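Local coordinates for transaminase (PDB 5G2P), which transfers amino groups between amine donors and carbonyl acceptors as an S-selective, class-III type transaminase that carries pyridoxal-5'-phosphate as its cofactor, at residues 73-78 against 334-339; 113-118 against 309-314; 161-166 against 408-413; 233-238 against 265-270; 269-274 against 293-298. All blocks are in the same frame, centred on the assembly; numbering follows the deposited sequence.

Contact 1: 73-78 against 334-339; sequences AAIKEA and HPVAMA
V336, which packs on I75 across the contact, opens its helix with its backbone N bound to ND1 of H334 at 3.1 Å. The nitrogen lies in the plane of the imidazole, so H334 works as an N-cap, supplying a ring nitrogen to an amide that the first helical turn cannot satisfy. The other ring nitrogen, NE2, is hydrogen-bonded to the carbonyl of S303 of the second subunit, and with both edges held the ring has little freedom to turn.

The side chains that meet across the two helices are all apolar. CG1 of V336 is anti to the backbone N (chi1 -179°) and in that position reaches CG2 of I75 at 3.8 Å; the two branched side chains cross at about a right angle. One turn along, CB of A78 meets CB of A339 at 3.6 Å. Alanine suits both places: a single methyl fills the space between two helical segments whose axes approach to 8.8 Å. A74 adds a lighter touch, its carbonyl O lying 4.2 Å from CB of A339.

Y93 of helix 92-105 covers both A78 and A339, while L79 and L305 of the second subunit pack on I75 and V336. This is a near-antiparallel helix pair, crossing at 150° with A78 and A339 making the nearest side-chain contact, set beside the subunit interface.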
# COMPACT_ATOMS: atom_id res chain seq x y z
N ALA B 73 18.78 23.87 36.42
CA ALA B 73 20.13 23.77 36.98
C ALA B 73 20.85 22.48 36.51
O ALA B 73 22.04 22.52 36.23
CB ALA B 73 20.11 23.84 38.52
N ALA B 74 20.13 21.36 36.43
CA ALA B 74 20.71 20.09 35.96
C ALA B 74 21.10 20.17 34.47
O ALA B 74 22.12 19.59 34.06
CB ALA B 74 19.76 18.92 36.22
N ILE B 75 20.30 20.87 33.67
CA ILE B 75 20.64 21.09 32.26
C ILE B 75 21.92 21.90 32.18
O ILE B 75 22.83 21.56 31.41
CB ILE B 75 19.52 21.75 31.42
CG1 ILE B 75 18.34 20.79 31.23
CG2 ILE B 75 20.05 22.17 30.05
CD1 ILE B 75 17.02 21.49 30.96
N LYS B 76 22.00 22.97 32.98
CA LYS B 76 23.23 23.78 32.99
C LYS B 76 24.46 22.99 33.43
O LYS B 76 25.52 23.15 32.84
CB LYS B 76 23.06 25.03 33.85
CG LYS B 76 22.01 26.01 33.31
CD LYS B 76 21.93 27.22 34.21
CE LYS B 76 20.86 28.18 33.77
NZ LYS B 76 20.82 29.23 34.83
N GLU B 77 24.31 22.11 34.42
CA GLU B 77 25.43 21.26 34.85
C GLU B 77 25.91 20.35 33.71
O GLU B 77 27.12 20.21 33.48
CB GLU B 77 25.06 20.42 36.09
CG GLU B 77 26.02 19.27 36.33
CD GLU B 77 25.51 18.21 37.29
OE1 GLU B 77 25.48 18.50 38.51
OE2 GLU B 77 25.13 17.09 36.83
N ALA B 78 24.96 19.73 32.99
CA ALA B 78 25.30 18.85 31.85
C ALA B 78 26.07 19.61 30.79
O ALA B 78 26.98 19.08 30.17
CB ALA B 78 24.04 18.24 31.24
N HIS B 334 20.39 11.82 23.30
CA HIS B 334 21.11 13.09 23.48
C HIS B 334 21.41 13.36 24.97
O HIS B 334 20.51 13.47 25.78
CB HIS B 334 20.28 14.26 22.90
CG HIS B 334 21.05 15.53 22.80
ND1 HIS B 334 21.57 16.18 23.90
CD2 HIS B 334 21.40 16.27 21.72
CE1 HIS B 334 22.19 17.28 23.51
NE2 HIS B 334 22.12 17.34 22.19
N PRO B 335 22.71 13.45 25.33
CA PRO B 335 23.00 13.45 26.78
C PRO B 335 22.40 14.63 27.58
O PRO B 335 22.12 14.49 28.77
CB PRO B 335 24.51 13.47 26.82
CG PRO B 335 24.92 14.05 25.51
CD PRO B 335 23.94 13.52 24.52
N VAL B 336 22.21 15.79 26.94
CA VAL B 336 21.68 16.96 27.66
C VAL B 336 20.19 16.78 27.86
O VAL B 336 19.66 17.07 28.94
CB VAL B 336 22.03 18.28 26.94
CG1 VAL B 336 21.49 19.47 27.73
CG2 VAL B 336 23.55 18.38 26.79
N ALA B 337 19.53 16.28 26.82
CA ALA B 337 18.14 15.85 26.91
C ALA B 337 18.00 14.77 28.01
O ALA B 337 17.12 14.85 28.84
CB ALA B 337 17.65 15.33 25.55
N MET B 338 18.93 13.82 28.05
CA MET B 338 18.88 12.77 29.09
C MET B 338 19.11 13.34 30.51
O MET B 338 18.52 12.85 31.49
CB MET B 338 19.87 11.63 28.76
CG MET B 338 19.54 10.89 27.45
SD MET B 338 17.96 10.01 27.56
CE MET B 338 16.86 11.23 26.78
N ALA B 339 19.96 14.36 30.63
CA ALA B 339 20.17 15.00 31.93
C ALA B 339 18.87 15.67 32.40
O ALA B 339 18.55 15.65 33.61
CB ALA B 339 21.27 16.05 31.87

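Contact 2: 113-118 against 309-314; sequences GKVRFV and AVVVSK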
# COMPACT_ATOMS: atom_id res chain seq x y z
N GLY B 113 11.65 -4.60 30.52
CA GLY B 113 13.02 -5.05 30.26
C GLY B 113 13.97 -3.91 29.98
O GLY B 113 14.86 -3.61 30.78
N LYS B 114 13.79 -3.26 28.83
CA LYS B 114 14.72 -2.22 28.38
C LYS B 114 14.02 -0.97 27.85
O LYS B 114 12.82 -0.98 27.61
CB LYS B 114 15.65 -2.77 27.29
CG LYS B 114 16.70 -3.77 27.79
CD LYS B 114 17.68 -4.07 26.68
CE LYS B 114 18.97 -4.65 27.23
NZ LYS B 114 19.99 -4.67 26.15
N VAL B 115 14.80 0.08 27.65
CA VAL B 115 14.32 1.38 27.17
C VAL B 115 15.15 1.76 25.96
O VAL B 115 16.35 1.51 25.93
CB VAL B 115 14.55 2.49 28.23
CG1 VAL B 115 13.91 3.81 27.80
CG2 VAL B 115 13.97 2.05 29.54
N ARG B 116 14.52 2.35 24.96
CA ARG B 116 15.22 3.07 23.91
C ARG B 116 14.72 4.49 23.97
O ARG B 116 13.50 4.71 23.94
CB ARG B 116 14.94 2.49 22.52
CG ARG B 116 15.49 3.36 21.37
CD ARG B 116 15.78 2.57 20.08
NE ARG B 116 16.22 3.42 18.95
CZ ARG B 116 17.45 3.94 18.84
NH1 ARG B 116 18.39 3.69 19.77
NH2 ARG B 116 17.75 4.70 17.78
N PHE B 117 15.66 5.43 24.05
CA PHE B 117 15.35 6.86 24.02
C PHE B 117 15.42 7.41 22.61
O PHE B 117 16.35 7.11 21.87
CB PHE B 117 16.34 7.63 24.91
CG PHE B 117 16.15 7.35 26.38
CD1 PHE B 117 15.04 7.84 27.05
CD2 PHE B 117 17.06 6.55 27.07
CE1 PHE B 117 14.86 7.59 28.41
CE2 PHE B 117 16.87 6.28 28.43
CZ PHE B 117 15.78 6.80 29.09
N VAL B 118 14.44 8.24 22.26
CA VAL B 118 14.44 9.02 21.02
C VAL B 118 14.06 10.48 21.38
O VAL B 118 14.17 10.88 22.55
CB VAL B 118 13.49 8.43 19.95
CG1 VAL B 118 14.01 7.08 19.43
CG2 VAL B 118 12.05 8.32 20.49
N ALA B 309 10.57 8.00 24.41
CA ALA B 309 11.14 6.69 24.75
C ALA B 309 10.13 5.58 24.48
O ALA B 309 8.92 5.80 24.44
CB ALA B 309 11.61 6.64 26.22
N VAL B 310 10.67 4.37 24.36
CA VAL B 310 9.88 3.16 24.39
C VAL B 310 10.42 2.25 25.49
O VAL B 310 11.64 2.15 25.68
CB VAL B 310 9.85 2.50 22.98
CG1 VAL B 310 11.25 2.05 22.59
CG2 VAL B 310 8.95 1.28 22.98
N VAL B 311 9.51 1.62 26.24
CA VAL B 311 9.85 0.54 27.16
C VAL B 311 9.29 -0.76 26.62
O VAL B 311 8.11 -0.85 26.30
CB VAL B 311 9.36 0.81 28.60
CG1 VAL B 311 9.54 -0.43 29.47
CG2 VAL B 311 10.17 1.95 29.18
N VAL B 312 10.15 -1.79 26.52
CA VAL B 312 9.71 -3.09 26.03
C VAL B 312 9.80 -4.14 27.14
O VAL B 312 10.65 -4.04 28.04
CB VAL B 312 10.47 -3.55 24.76
CG1 VAL B 312 10.28 -2.54 23.60
CG2 VAL B 312 11.96 -3.75 25.05
N SER B 313 8.93 -5.14 27.08
CA SER B 313 8.93 -6.21 28.08
C SER B 313 10.27 -6.95 28.08
O SER B 313 11.01 -6.90 27.11
CB SER B 313 7.83 -7.23 27.78
OG SER B 313 8.03 -7.81 26.50
N LYS B 314 10.54 -7.67 29.17
CA LYS B 314 11.71 -8.58 29.21
C LYS B 314 11.80 -9.53 28.02
O LYS B 314 12.87 -9.71 27.49
CB LYS B 314 11.71 -9.38 30.50
CG LYS B 314 12.22 -8.56 31.67
CD LYS B 314 11.94 -9.23 32.99
CE LYS B 314 12.51 -8.38 34.10
NZ LYS B 314 12.02 -8.90 35.40
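F117 and A309 form the tight end of this strand pair: CB of A309 sits 3.7 Å from CD1 of the phenyl ring, and alanine's single methyl fits beside the ring at this non-hydrogen-bonded pair. On the same side CG1 of V115 lies over one face of the F117 ring, offset toward its rim. CG2 of V115 meets CG2 of V311 at 3.8 Å; CG1 is anti to the backbone N in both (chi1 -174° and 171°), which leaves CG2 anti to the carbonyl carbon and facing its partner. Helix 92-105 closes over this apolar side. The other side carries V310, whose CG1 packs on CB of R116 at 3.7 Å, before the arginine extends away to a salt bridge with D87.

Between these side chains R116 and V310 exchange two backbone bonds, R116 N to V310 O at 3.0 Å and V310 N to R116 O at 2.9 Å. Toward G113 and K314 the backbones stay close but the side chains become more exposed. K314 keeps the aliphatic part of its chain near, CG lying 3.9 Å from CA of G113, while its NZ goes to the carbonyl of D110. G113 fits here because CA of K314 and O of S313 press in where a side chain would start. Its N is bound to V312 O at 2.7 Å, and K114 N adds a weak bond to the same oxygen. Two residues thus face one: a classic beta bulge, in the antiparallel border of the seven-stranded mixed sheet of a fold type I transaminase.

Contact 3: 161-166 against 408-413; sequences LRSFRS and FRHGMN
R162 has CG tucked between its backbone N and carbonyl carbon (chi1 63°) and bends again at chi3 (-75°), which lays its guanidinium flat against R409. Each segment contributes a type I beta turn, L161 to F164 and R409 to M412, so this is a meeting of two loops. CD of R409 stands over the centre of the R162 guanidinium, 3.5 Å from its CZ. Their ends go to different anions of other chains: R162 NH2 makes a salt bridge to E229 of the third subunit, and R409 NH2 one to E326 of the second. R162 NH1 is hydrogen-bonded to the carbonyl of N407.

Serine is small enough for the junction: CB of S163 lies 3.4 Å from the carbonyl O of F408, and its OG reaches CE1 of the F408 ring at 3.4 Å. A water bridges the same residues, accepting from S163 OG at 2.7 Å and donating to F408 O at 2.8 Å.

H410 is also tied by ND1 to E326 of the second subunit, and CZ of F408 covers one of its faces. It turns an edge toward the face of F164 in an offset edge-to-face pair, the planes 84° apart and H410 CE1 3.8 Å from F164 CE2.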
# COMPACT_ATOMS: atom_id res chain seq x y z
N LEU B 161 -7.99 10.47 13.48
CA LEU B 161 -8.74 11.74 13.61
C LEU B 161 -8.44 12.51 12.35
O LEU B 161 -7.30 12.92 12.14
CB LEU B 161 -8.24 12.59 14.80
CG LEU B 161 -8.65 12.27 16.22
CD1 LEU B 161 -7.80 13.09 17.19
CD2 LEU B 161 -10.14 12.52 16.44
N ARG B 162 -9.45 12.68 11.49
CA ARG B 162 -9.23 13.33 10.19
C ARG B 162 -8.93 14.83 10.33
O ARG B 162 -8.53 15.47 9.34
CB ARG B 162 -10.45 13.10 9.27
CG ARG B 162 -11.77 13.72 9.79
CD ARG B 162 -12.97 13.16 9.02
NE ARG B 162 -13.08 13.72 7.66
CZ ARG B 162 -13.84 14.78 7.35
NH1 ARG B 162 -14.57 15.42 8.27
NH2 ARG B 162 -13.87 15.19 6.11
N SER B 163 -9.11 15.39 11.53
CA SER B 163 -8.75 16.80 11.82
C SER B 163 -7.28 16.97 12.23
O SER B 163 -6.84 18.09 12.48
CB SER B 163 -9.62 17.37 12.96
OG SER B 163 -9.63 16.49 14.09
N PHE B 164 -6.55 15.87 12.34
CA PHE B 164 -5.16 15.96 12.85
C PHE B 164 -4.19 15.10 12.03
O PHE B 164 -3.19 14.64 12.55
CB PHE B 164 -5.08 15.61 14.36
CG PHE B 164 -5.46 16.74 15.27
CD1 PHE B 164 -4.51 17.68 15.68
CD2 PHE B 164 -6.79 16.91 15.69
CE1 PHE B 164 -4.88 18.75 16.50
CE2 PHE B 164 -7.16 17.98 16.51
CZ PHE B 164 -6.21 18.91 16.91
N ARG B 165 -4.48 14.89 10.75
CA ARG B 165 -3.61 14.05 9.89
C ARG B 165 -2.78 14.89 8.91
O ARG B 165 -2.38 14.41 7.85
CB ARG B 165 -4.40 12.94 9.17
CG ARG B 165 -4.81 11.76 10.08
CD ARG B 165 -3.62 10.83 10.32
NE ARG B 165 -3.12 10.34 9.04
CZ ARG B 165 -3.49 9.18 8.49
NH1 ARG B 165 -4.29 8.33 9.13
NH2 ARG B 165 -3.00 8.86 7.30
N SER B 166 -2.50 16.12 9.31
CA SER B 166 -1.57 17.00 8.57
C SER B 166 -2.06 17.37 7.16
O SER B 166 -1.26 17.71 6.28
CB SER B 166 -0.16 16.40 8.53
OG SER B 166 0.31 16.23 9.87
N PHE B 408 -15.07 16.02 12.92
CA PHE B 408 -15.05 17.34 12.29
C PHE B 408 -13.66 17.56 11.68
O PHE B 408 -12.73 16.74 11.85
CB PHE B 408 -15.33 18.45 13.34
CG PHE B 408 -14.09 18.94 14.07
CD1 PHE B 408 -13.21 18.05 14.71
CD2 PHE B 408 -13.79 20.30 14.11
CE1 PHE B 408 -12.07 18.52 15.37
CE2 PHE B 408 -12.65 20.77 14.76
CZ PHE B 408 -11.79 19.88 15.39
N ARG B 409 -13.54 18.65 10.94
CA ARG B 409 -12.22 19.17 10.61
C ARG B 409 -12.22 20.68 10.83
O ARG B 409 -13.28 21.28 11.13
CB ARG B 409 -11.84 18.81 9.17
CG ARG B 409 -11.57 17.33 8.98
CD ARG B 409 -11.13 17.04 7.56
NE ARG B 409 -9.77 17.53 7.31
CZ ARG B 409 -9.18 17.52 6.11
NH1 ARG B 409 -9.87 17.09 5.05
NH2 ARG B 409 -7.91 17.94 5.98
N HIS B 410 -11.04 21.30 10.69
CA HIS B 410 -10.83 22.69 11.12
C HIS B 410 -11.30 23.75 10.11
O HIS B 410 -10.96 24.93 10.26
CB HIS B 410 -9.37 22.93 11.51
CG HIS B 410 -8.95 22.23 12.76
ND1 HIS B 410 -8.39 20.97 12.76
CD2 HIS B 410 -9.00 22.63 14.06
CE1 HIS B 410 -8.13 20.61 14.01
NE2 HIS B 410 -8.48 21.59 14.82
N GLY B 411 -12.06 23.34 9.09
CA GLY B 411 -12.59 24.30 8.12
C GLY B 411 -13.75 25.06 8.73
O GLY B 411 -14.11 26.13 8.24
N MET B 412 -14.35 24.50 9.79
CA MET B 412 -15.47 25.12 10.51
C MET B 412 -15.07 26.47 11.08
O MET B 412 -13.92 26.68 11.47
CB MET B 412 -15.90 24.27 11.72
CG MET B 412 -16.52 22.93 11.44
SD MET B 412 -17.20 22.36 13.02
CE MET B 412 -18.61 23.47 13.24
N ASN B 413 -16.06 27.36 11.18
CA ASN B 413 -15.85 28.65 11.78
C ASN B 413 -15.75 28.49 13.30
O ASN B 413 -16.60 27.84 13.92
CB ASN B 413 -16.97 29.63 11.42
CG ASN B 413 -16.56 31.07 11.65
OD1 ASN B 413 -16.02 31.42 12.71
ND2 ASN B 413 -16.80 31.91 10.66
O HOH W 1 -11.50 14.72 13.36

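Contact 4: 233-238 against 265-270; sequences AVITEV and LWISDE. With PLP (pyridoxal-5'-phosphate), chain H.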
# COMPACT_ATOMS: atom_id res chain seq x y z
N ALA B 233 -0.00 -6.32 16.79
CA ALA B 233 -0.20 -5.50 17.96
C ALA B 233 -1.51 -4.72 17.90
O ALA B 233 -2.01 -4.42 16.82
CB ALA B 233 0.98 -4.52 18.10
N VAL B 234 -2.07 -4.42 19.07
CA VAL B 234 -3.10 -3.40 19.20
C VAL B 234 -2.38 -2.23 19.91
O VAL B 234 -1.74 -2.43 20.95
CB VAL B 234 -4.29 -3.89 20.07
CG1 VAL B 234 -5.32 -2.78 20.28
CG2 VAL B 234 -4.98 -5.11 19.45
N ILE B 235 -2.46 -1.02 19.34
CA ILE B 235 -1.97 0.17 20.03
C ILE B 235 -3.18 0.96 20.54
O ILE B 235 -4.18 1.11 19.83
CB ILE B 235 -1.05 1.04 19.11
CG1 ILE B 235 -0.42 2.20 19.88
CG2 ILE B 235 -1.82 1.50 17.85
CD1 ILE B 235 0.70 2.87 19.09
N THR B 236 -3.12 1.41 21.79
CA THR B 236 -4.24 2.15 22.37
C THR B 236 -3.75 3.41 23.08
O THR B 236 -2.56 3.55 23.36
CB THR B 236 -5.06 1.34 23.40
OG1 THR B 236 -4.29 1.14 24.59
CG2 THR B 236 -5.53 -0.00 22.82
N GLU B 237 -4.67 4.32 23.37
CA GLU B 237 -4.47 5.30 24.43
C GLU B 237 -5.42 4.85 25.54
O GLU B 237 -6.60 4.65 25.30
CB GLU B 237 -4.86 6.73 23.98
CG GLU B 237 -4.30 7.19 22.65
CD GLU B 237 -4.79 8.59 22.32
OE1 GLU B 237 -4.35 9.56 22.99
OE2 GLU B 237 -5.65 8.69 21.42
N VAL B 238 -4.92 4.72 26.75
CA VAL B 238 -5.76 4.35 27.90
C VAL B 238 -6.92 5.35 28.09
O VAL B 238 -8.03 4.97 28.48
CB VAL B 238 -4.83 4.17 29.14
CG1 VAL B 238 -5.55 4.33 30.45
CG2 VAL B 238 -4.15 2.81 29.06
N LEU B 265 0.37 -8.46 20.62
CA LEU B 265 0.92 -7.52 21.61
C LEU B 265 -0.02 -6.38 21.95
O LEU B 265 -0.89 -6.03 21.15
CB LEU B 265 2.26 -6.93 21.14
CG LEU B 265 3.38 -7.91 20.79
CD1 LEU B 265 4.63 -7.15 20.35
CD2 LEU B 265 3.69 -8.77 22.00
N TRP B 266 0.15 -5.81 23.15
CA TRP B 266 -0.50 -4.55 23.49
C TRP B 266 0.51 -3.46 23.76
O TRP B 266 1.37 -3.57 24.67
CB TRP B 266 -1.45 -4.71 24.68
CG TRP B 266 -2.06 -3.39 25.13
CD1 TRP B 266 -2.51 -2.34 24.34
CD2 TRP B 266 -2.30 -3.00 26.49
NE1 TRP B 266 -2.98 -1.32 25.13
CE2 TRP B 266 -2.87 -1.70 26.45
CE3 TRP B 266 -2.09 -3.63 27.72
CZ2 TRP B 266 -3.22 -1.00 27.62
CZ3 TRP B 266 -2.43 -2.94 28.89
CH2 TRP B 266 -3.00 -1.63 28.83
N ILE B 267 0.38 -2.39 22.97
CA ILE B 267 1.20 -1.18 23.13
C ILE B 267 0.33 -0.15 23.80
O ILE B 267 -0.68 0.25 23.23
CB ILE B 267 1.64 -0.60 21.77
CG1 ILE B 267 2.51 -1.60 20.99
CG2 ILE B 267 2.39 0.74 21.98
CD1 ILE B 267 2.52 -1.30 19.50
N SER B 268 0.71 0.26 25.01
CA SER B 268 -0.00 1.36 25.64
C SER B 268 0.74 2.63 25.23
O SER B 268 1.87 2.82 25.62
CB SER B 268 0.01 1.27 27.17
OG SER B 268 -0.86 2.27 27.71
N ASP B 269 0.09 3.49 24.46
CA ASP B 269 0.72 4.74 24.07
C ASP B 269 0.49 5.69 25.23
O ASP B 269 -0.59 6.29 25.35
CB ASP B 269 0.13 5.27 22.76
CG ASP B 269 0.72 6.61 22.35
OD1 ASP B 269 1.57 7.16 23.08
OD2 ASP B 269 0.35 7.11 21.28
N GLU B 270 1.51 5.80 26.08
CA GLU B 270 1.50 6.66 27.28
C GLU B 270 2.17 8.02 27.07
O GLU B 270 2.52 8.69 28.03
CB GLU B 270 2.19 5.95 28.46
CG GLU B 270 1.50 4.62 28.86
CD GLU B 270 0.34 4.82 29.84
OE1 GLU B 270 0.21 5.95 30.39
OE2 GLU B 270 -0.43 3.85 30.10
N1 PLP H . 0.85 9.84 21.20
C2 PLP H . -0.01 10.49 22.03
C2A PLP H . -1.03 9.75 22.85
C3 PLP H . 0.04 11.96 22.09
O3 PLP H . -0.77 12.70 22.92
C4 PLP H . 1.05 12.68 21.29
C4A PLP H . 1.08 14.19 21.54
C5 PLP H . 1.93 11.84 20.40
C6 PLP H . 1.77 10.45 20.40
C5A PLP H . 2.98 12.42 19.50
O4P PLP H . 4.05 12.98 20.25
P PLP H . 4.87 14.21 19.59
O1P PLP H . 5.88 14.52 20.64
O2P PLP H . 5.49 13.75 18.29
O3P PLP H . 3.89 15.38 19.37
O HOH W 2 -2.38 5.54 27.31
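This is a parallel strand pairing inside the central sheet, linking the two strands of the beta-alpha-beta unit 231-236, 251-262, 265-269. A233 to T236 pair in order with L265 to S268. I267 N binds V234 O at 2.9 Å, and I267 O accepts from T236 N at 3.1 Å. On its side of the sheet CG2 of I267 packs on CG1 of I235 at 3.8 Å, beta-branched residues suiting an extended backbone.

On the opposite side W266 has CG anti to the backbone N (chi1 175°), bringing the indole edge beside T236; NE1 donates to T236 OG1 at 2.8 Å, nearly in the ring plane. This satisfies a buried N-H and fixes the ring's rotation.

At the C-terminal ends two acids reach PLP: OD2 of D269 lies 2.8 Å from N1, the place of the conserved aspartate of fold type I enzymes, and OE1 of E237, hydrogen-bonded to G241 N, lies 3.3 Å from the methyl C2A. H149 is hydrogen-bonded to the same OD2. E270 accepts from S268 OG at OE2 and T273 OG1 at OE1. Strands 140-144 and 293-296 flank the pair, helix 251-262 covers V234 and W266, and helix 121-136 covers A233 and L265.

Contact 5: 269-274 against 293-298; sequences DEVLTG and IITMGK. With PLP (pyridoxal-5'-phosphate), chain H.
V271 lies over one face of the PLP pyridine ring, its CB 3.6 Å from N1 and its CG1 3.6 Å from C4. CG1 is anti to the backbone N (chi1 168°), and that orientation spreads the side chain along that face; a branched aliphatic residue suits a flat ring. Near the hydroxyl edge of the ring, CB of L272 stands 3.5 Å from O3. The carboxylate of D269 is held from both of its own faces at OD1: T295 OG1 donates from well above the plane at 2.8 Å, and V271 N comes from the other side at 3.1 Å, an Asx turn. Those two bonds hold the acid at the N1 edge of the ring.

D269 and T295 form a parallel bridge where strand 293-296 runs beside the end of strand 265-269, and from here both segments leave the sheet into the active-site loops at its C-terminal edge, as in other fold type I enzymes. E270 N makes a weak bond to T295 O, while CG of E270 packs on CG2 of I294 at 3.6 Å.

CG2 of V271 also rests against the backbone of M296 and G297. K298 then runs past V271, its CB 3.3 Å from V271 O, and its chain bends at chi4 (108°) toward PLP. K298 NZ is covalently joined to PLP C4A at 1.5 Å, consistent with the lysine linkage of the resting enzyme.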
# COMPACT_ATOMS: atom_id res chain seq x y z
N ASP B 269 0.09 3.49 24.46
CA ASP B 269 0.72 4.74 24.07
C ASP B 269 0.49 5.69 25.23
O ASP B 269 -0.59 6.29 25.35
CB ASP B 269 0.13 5.27 22.76
CG ASP B 269 0.72 6.61 22.35
OD1 ASP B 269 1.57 7.16 23.08
OD2 ASP B 269 0.35 7.11 21.28
N GLU B 270 1.51 5.80 26.08
CA GLU B 270 1.50 6.66 27.28
C GLU B 270 2.17 8.02 27.07
O GLU B 270 2.52 8.69 28.03
CB GLU B 270 2.19 5.95 28.46
CG GLU B 270 1.50 4.62 28.86
CD GLU B 270 0.34 4.82 29.84
OE1 GLU B 270 0.21 5.95 30.39
OE2 GLU B 270 -0.43 3.85 30.10
N VAL B 271 2.32 8.45 25.83
CA VAL B 271 2.94 9.77 25.57
C VAL B 271 2.26 10.88 26.38
O VAL B 271 2.95 11.68 27.02
CB VAL B 271 3.00 10.08 24.04
CG1 VAL B 271 3.36 11.56 23.79
CG2 VAL B 271 4.07 9.20 23.38
N LEU B 272 0.93 10.91 26.39
CA LEU B 272 0.20 11.90 27.16
C LEU B 272 -0.15 11.44 28.59
O LEU B 272 0.05 12.20 29.57
CB LEU B 272 -1.03 12.37 26.41
CG LEU B 272 -1.82 13.56 26.99
CD1 LEU B 272 -2.15 14.57 25.89
CD2 LEU B 272 -3.10 13.04 27.59
N THR B 273 -0.68 10.22 28.73
CA THR B 273 -1.12 9.76 30.04
C THR B 273 0.02 9.38 30.98
O THR B 273 -0.20 9.17 32.16
CB THR B 273 -2.10 8.56 29.93
OG1 THR B 273 -1.50 7.54 29.13
CG2 THR B 273 -3.43 9.00 29.28
N GLY B 274 1.25 9.29 30.48
CA GLY B 274 2.36 8.88 31.32
C GLY B 274 2.88 9.95 32.27
O GLY B 274 2.54 11.14 32.15
N ILE B 293 4.53 -3.11 25.64
CA ILE B 293 5.35 -1.98 25.18
C ILE B 293 4.64 -0.70 25.61
O ILE B 293 3.41 -0.63 25.55
CB ILE B 293 5.51 -1.95 23.63
CG1 ILE B 293 6.20 -3.22 23.10
CG2 ILE B 293 6.34 -0.74 23.19
CD1 ILE B 293 6.15 -3.36 21.58
N ILE B 294 5.41 0.30 26.06
CA ILE B 294 4.89 1.63 26.36
C ILE B 294 5.63 2.64 25.48
O ILE B 294 6.84 2.54 25.34
CB ILE B 294 5.22 2.02 27.83
CG1 ILE B 294 4.59 1.03 28.82
CG2 ILE B 294 4.78 3.45 28.14
CD1 ILE B 294 5.11 1.26 30.26
N THR B 295 4.92 3.61 24.91
CA THR B 295 5.56 4.75 24.26
C THR B 295 5.46 5.97 25.15
O THR B 295 4.42 6.19 25.80
CB THR B 295 4.94 5.03 22.88
OG1 THR B 295 3.52 5.21 23.03
CG2 THR B 295 5.22 3.86 21.93
N MET B 296 6.52 6.77 25.17
CA MET B 296 6.63 7.91 26.09
C MET B 296 7.07 9.20 25.35
O MET B 296 7.80 9.16 24.33
CB MET B 296 7.64 7.59 27.21
CG MET B 296 7.28 6.39 28.09
SD MET B 296 8.71 5.88 29.06
CE MET B 296 8.06 4.54 30.06
N GLY B 297 6.59 10.33 25.87
CA GLY B 297 7.03 11.68 25.47
C GLY B 297 6.51 12.62 26.54
O GLY B 297 6.26 12.17 27.67
N LYS B 298 6.34 13.89 26.20
CA LYS B 298 5.67 14.89 27.07
C LYS B 298 6.22 14.94 28.50
O LYS B 298 7.28 15.54 28.74
CB LYS B 298 4.12 14.72 26.98
CG LYS B 298 3.57 14.87 25.56
CD LYS B 298 2.03 14.94 25.35
CE LYS B 298 1.61 15.39 23.92
NZ LYS B 298 1.02 14.34 23.05
N1 PLP H . 0.85 9.84 21.20
C2 PLP H . -0.01 10.49 22.03
C2A PLP H . -1.03 9.75 22.85
C3 PLP H . 0.04 11.96 22.09
O3 PLP H . -0.77 12.70 22.92
C4 PLP H . 1.05 12.68 21.29
C4A PLP H . 1.08 14.19 21.54
C5 PLP H . 1.93 11.84 20.40
C6 PLP H . 1.77 10.45 20.40
C5A PLP H . 2.98 12.42 19.50
O4P PLP H . 4.05 12.98 20.25
P PLP H . 4.87 14.21 19.59
O1P PLP H . 5.88 14.52 20.64
O2P PLP H . 5.49 13.75 18.29
O3P PLP H . 3.89 15.38 19.37
O HOH W 3 5.21 9.66 28.47

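In the fold
Contacts 2, 4 and 5 belong to one sheet. Contacts 4 and 5 share D269 and E270, have centres about 9 Å apart and both touch PLP, one bringing E237 and the other K298 to it. Contact 2, its centre about 11 Å from that of contact 5, continues the sheet: A309 O lies 2.7 Å from M296 N, a probable hydrogen bond. Contact 1 is joined to contact 2 by packing, M338 SD lying 3.4 Å from F117 CG, and sits some 21 Å from contact 5 between centres. Contact 3 lies across the chain's centre from contacts 1 and 2, yet its nearest atoms come within about 6 Å of contact 4, and the F164 side chain is about 9 Å from a PLP.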